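Local coordinates for erythromycin C-12 hydroxylase (PDB 2JJN), which hydroxylates the macrolactone ring of erythromycin D at C-12, using its heme iron and molecular oxygen, to give erythromycin C, at residues V365-E368 against E369-R373; F141-P144 against V145-A149. The protein carries 2 engineered substitutions. One frame throughout, in Å; residues are numbered along the deposited sequence.

Contact 1: V365-E368 against E369-R373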
loop_
_atom_site.group_PDB
_atom_site.type_symbol
_atom_site.label_atom_id
_atom_site.label_comp_id
_atom_site.label_asym_id
_atom_site.label_seq_id
_atom_site.Cartn_x
_atom_site.Cartn_y
_atom_site.Cartn_z
ATOM N N VAL A 365 -2.174 13.848 -8.681
ATOM C CA VAL A 365 -2.658 14.085 -10.039
ATOM C C VAL A 365 -4.088 13.580 -10.186
ATOM O O VAL A 365 -4.947 14.261 -10.739
ATOM C CB VAL A 365 -1.721 13.449 -11.085
ATOM C CG1 VAL A 365 -2.337 13.572 -12.477
ATOM C CG2 VAL A 365 -0.360 14.140 -11.072
ATOM N N ALA A 366 -4.361 12.402 -9.644
ATOM C CA ALA A 366 -5.719 11.880 -9.754
ATOM C C ALA A 366 -6.739 12.813 -9.082
ATOM O O ALA A 366 -7.836 13.080 -9.663
ATOM C CB ALA A 366 -5.799 10.485 -9.137
ATOM N N LEU A 367 -6.438 13.291 -7.875
ATOM C CA LEU A 367 -7.394 14.182 -7.238
ATOM C C LEU A 367 -7.521 15.535 -7.989
ATOM O O LEU A 367 -8.657 16.052 -8.161
ATOM C CB LEU A 367 -7.034 14.393 -5.775
ATOM C CG LEU A 367 -8.018 15.260 -4.966
ATOM C CD1 LEU A 367 -9.408 14.660 -5.063
ATOM C CD2 LEU A 367 -7.574 15.298 -3.487
ATOM N N GLU A 368 -6.389 16.037 -8.478
ATOM C CA GLU A 368 -6.448 17.238 -9.312
ATOM C C GLU A 368 -7.403 17.066 -10.472
ATOM O O GLU A 368 -8.179 17.978 -10.797
ATOM C CB GLU A 368 -5.065 17.583 -9.842
ATOM C CG GLU A 368 -4.123 18.148 -8.748
ATOM C CD GLU A 368 -2.696 18.325 -9.284
ATOM O OE1 GLU A 368 -2.378 17.824 -10.393
ATOM O OE2 GLU A 368 -1.855 18.937 -8.576
ATOM N N GLU A 369 -7.320 15.901 -11.132
ATOM C CA GLU A 369 -8.097 15.684 -12.356
ATOM C C GLU A 369 -9.563 15.423 -12.061
ATOM O O GLU A 369 -10.443 15.817 -12.835
ATOM C CB GLU A 369 -7.479 14.528 -13.151
ATOM C CG GLU A 369 -6.108 14.870 -13.671
ATOM C CD GLU A 369 -6.164 15.977 -14.714
ATOM O OE1 GLU A 369 -7.056 15.874 -15.577
ATOM O OE2 GLU A 369 -5.366 16.938 -14.634
ATOM N N ILE A 370 -9.841 14.770 -10.920
ATOM C CA ILE A 370 -11.223 14.558 -10.502
ATOM C C ILE A 370 -11.859 15.920 -10.298
ATOM O O ILE A 370 -12.992 16.174 -10.748
ATOM C CB ILE A 370 -11.279 13.710 -9.234
ATOM C CG1 ILE A 370 -10.905 12.256 -9.596
ATOM C CG2 ILE A 370 -12.662 13.805 -8.563
ATOM C CD1 ILE A 370 -10.681 11.371 -8.354
ATOM N N ILE A 371 -11.133 16.782 -9.582
ATOM C CA ILE A 371 -11.726 18.089 -9.235
ATOM C C ILE A 371 -11.830 18.947 -10.510
ATOM O O ILE A 371 -12.839 19.658 -10.712
ATOM C CB ILE A 371 -10.873 18.760 -8.163
ATOM C CG1 ILE A 371 -11.105 18.034 -6.842
ATOM C CG2 ILE A 371 -11.253 20.231 -8.000
ATOM C CD1 ILE A 371 -10.105 18.476 -5.727
ATOM N N ALA A 372 -10.811 18.893 -11.381
ATOM C CA ALA A 372 -10.842 19.679 -12.613
ATOM C C ALA A 372 -12.058 19.348 -13.460
ATOM O O ALA A 372 -12.708 20.235 -14.036
ATOM C CB ALA A 372 -9.534 19.466 -13.441
ATOM N N ARG A 373 -12.380 18.060 -13.566
ATOM C CA ARG A 373 -13.493 17.668 -14.427
ATOM C C ARG A 373 -14.824 17.812 -13.753
ATOM O O ARG A 373 -15.794 18.319 -14.370
ATOM C CB ARG A 373 -13.314 16.221 -14.957
ATOM C CG ARG A 373 -14.442 15.837 -15.908
ATOM C CD ARG A 373 -14.199 14.469 -16.574
ATOM N NE ARG A 373 -15.436 13.950 -17.207
ATOM C CZ ARG A 373 -15.852 14.234 -18.440
ATOM N NH1 ARG A 373 -15.187 15.099 -19.224
ATOM N NH2 ARG A 373 -16.985 13.703 -18.884
#
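Leu367 and Ile371, one turn apart on the same helix, meet with their branches set at a slant to each other. The end of Ile371 comes over the branch point of Leu367: its CD1 lies 3.9 Å from Leu367 CG and equally far from Leu367 CD1. Leu367 reaches that position because its CG is turned anti to the backbone N (chi1 -177°). The same two residues share an ordinary helix bond, Ile371 N donating to Leu367 O at 2.9 Å. Around the helix, Val365 and Glu369 instead leave the backbone in a common direction, flank to flank, although the approach of Val365 CG1 to Glu369 CG is loose at 4.2 Å. Their backbones are joined by Glu369 N to Val365 O at 2.9 Å.

These residues belong to helix 356-374, the L helix of the cytochrome P450 fold, which starts just after the cysteine that ligates the heme iron. Its Leu367 and Ile371 face is covered by helices 262-269 and 274-284, while Val365 and Glu369 pack on helix 115-127. The carboxylates of Glu368 and Glu369 are like charges with Glu368 OE1 5.3 Å from Glu369 OE2, and Arg119 forms salt bridges with both of these oxygens, which should ease their repulsion. Glu368 stretches out at full length and also pairs with Arg364, whereas Glu369, which folds back at its second torsion (-66°), pairs with Arg123. On the more exposed side, Ala372 N donates to Glu368 O at 2.8 Å.

Contact 2: F141-P144 against V145-A149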
loop_
_atom_site.group_PDB
_atom_site.type_symbol
_atom_site.label_atom_id
_atom_site.label_comp_id
_atom_site.label_asym_id
_atom_site.label_seq_id
_atom_site.Cartn_x
_atom_site.Cartn_y
_atom_site.Cartn_z
ATOM N N PHE A 141 -8.176 1.516 -10.262
ATOM C CA PHE A 141 -7.520 0.239 -10.559
ATOM C C PHE A 141 -6.604 0.372 -11.775
ATOM O O PHE A 141 -5.381 0.081 -11.655
ATOM C CB PHE A 141 -8.531 -0.902 -10.744
ATOM C CG PHE A 141 -7.879 -2.242 -10.935
ATOM C CD1 PHE A 141 -7.642 -3.060 -9.822
ATOM C CD2 PHE A 141 -7.488 -2.661 -12.204
ATOM C CE1 PHE A 141 -7.044 -4.320 -9.995
ATOM C CE2 PHE A 141 -6.864 -3.911 -12.402
ATOM C CZ PHE A 141 -6.648 -4.723 -11.284
ATOM N N PRO A 142 -7.109 0.826 -12.946
ATOM C CA PRO A 142 -6.224 0.873 -14.124
ATOM C C PRO A 142 -5.031 1.842 -14.053
ATOM O O PRO A 142 -3.978 1.570 -14.643
ATOM C CB PRO A 142 -7.126 1.284 -15.274
ATOM C CG PRO A 142 -8.456 1.670 -14.665
ATOM C CD PRO A 142 -8.505 1.222 -13.262
ATOM N N LEU A 143 -5.203 2.990 -13.413
ATOM C CA LEU A 143 -4.141 3.982 -13.454
ATOM C C LEU A 143 -2.805 3.446 -12.963
ATOM O O LEU A 143 -1.848 3.503 -13.744
ATOM C CB LEU A 143 -4.560 5.271 -12.713
ATOM C CG LEU A 143 -3.428 6.279 -12.552
ATOM C CD1 LEU A 143 -2.982 6.912 -13.917
ATOM C CD2 LEU A 143 -3.922 7.358 -11.572
ATOM N N PRO A 144 -2.716 2.947 -11.701
ATOM C CA PRO A 144 -1.390 2.538 -11.208
ATOM C C PRO A 144 -0.798 1.387 -11.994
ATOM O O PRO A 144 0.452 1.344 -12.150
ATOM C CB PRO A 144 -1.623 2.127 -9.742
ATOM C CG PRO A 144 -3.105 2.251 -9.497
ATOM C CD PRO A 144 -3.795 2.735 -10.705
ATOM N N VAL A 145 -1.649 0.468 -12.465
ATOM C CA VAL A 145 -1.197 -0.673 -13.316
ATOM C C VAL A 145 -0.533 -0.156 -14.605
ATOM O O VAL A 145 0.552 -0.628 -15.014
ATOM C CB VAL A 145 -2.347 -1.686 -13.772
ATOM C CG1 VAL A 145 -3.104 -2.226 -12.669
ATOM C CG2 VAL A 145 -3.269 -1.117 -14.822
ATOM N N THR A 146 -1.214 0.786 -15.254
ATOM C CA THR A 146 -0.791 1.305 -16.536
ATOM C C THR A 146 0.529 2.001 -16.344
ATOM O O THR A 146 1.480 1.774 -17.121
ATOM C CB THR A 146 -1.868 2.262 -17.123
ATOM O OG1 THR A 146 -3.001 1.459 -17.462
ATOM C CG2 THR A 146 -1.371 2.938 -18.389
ATOM N N ILE A 147 0.603 2.821 -15.299
ATOM C CA ILE A 147 1.803 3.614 -15.055
ATOM C C ILE A 147 3.009 2.752 -14.702
ATOM O O ILE A 147 4.099 2.939 -15.280
ATOM C CB ILE A 147 1.518 4.717 -14.022
ATOM C CG1 ILE A 147 0.452 5.667 -14.609
ATOM C CG2 ILE A 147 2.769 5.501 -13.642
ATOM C CD1 ILE A 147 0.877 6.379 -15.915
ATOM N N VAL A 148 2.828 1.819 -13.777
ATOM C CA VAL A 148 4.021 1.058 -13.347
ATOM C C VAL A 148 4.428 0.075 -14.444
ATOM O O VAL A 148 5.642 -0.188 -14.620
ATOM C CB VAL A 148 3.834 0.399 -11.947
ATOM C CG1 VAL A 148 4.933 -0.627 -11.668
ATOM C CG2 VAL A 148 3.807 1.471 -10.867
ATOM N N ALA A 149 3.477 -0.458 -15.210
ATOM C CA ALA A 149 3.850 -1.322 -16.344
ATOM C C ALA A 149 4.694 -0.533 -17.350
ATOM O O ALA A 149 5.725 -1.018 -17.823
ATOM C CB ALA A 149 2.640 -1.945 -17.011
#
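Leu143 and Ile147 project together from the helix, with Leu143 CD1 3.7 Å from Ile147 CG1. They stand on the same side of it, one turn apart, and the backbone bond between them, Ile147 N to Leu143 O, measures 3.0 Å. Phe141 approaches Val145 at an angle, its ring atom CE2 4.1 Å from Val145 CG1. With Phe141 CG anti to the backbone N (chi1 -175°), the ring extends back to that methyl even though its CB starts out away from Val145. Val148 N closes the next turn onto Pro144 O at 2.9 Å. Pro142 and Pro144 have no N-H to donate, which costs little near the start of a helix, where amide donors lack acceptors in a preceding turn.

Further out, His243 fixes the Phe141 end twice over: its NE2 is hydrogen-bonded to Phe141 O, and its ring meets the phenyl ring edge-to-face. Leu143 and Ile147 pack against helix 115-127, whereas Pro144 rests on helices 228-259 and 356-374, joined there by Val148 in the conformer given here. The place of helix 142-152 in the chain order and its packing on these three helices are those of the E helix in the four-helix bundle (helices D, E, I, L) at the core of the cytochrome P450 fold.

In the fold
Contacts 1 and 2 lie on two different helices of one bundle, their centres about 17 Å apart and their nearest atoms about 4 Å apart, without touching. Helix 115-127 bridges them: Ile118 touches Val365 and Ile147, and Thr122 touches Glu369 and Leu143. The two helices also meet directly, where Pro144 packs on Glu362 and, in the conformer given here, Val148 on Leu358. Contact 2 is the closer to the cofactor, the side chain of Val148 in that conformer being about 5 Å from the heme and about 11 Å from that of Cys353, the axial iron ligand. In contact 1 the side chain of Ala366 is about 11 Å from the heme.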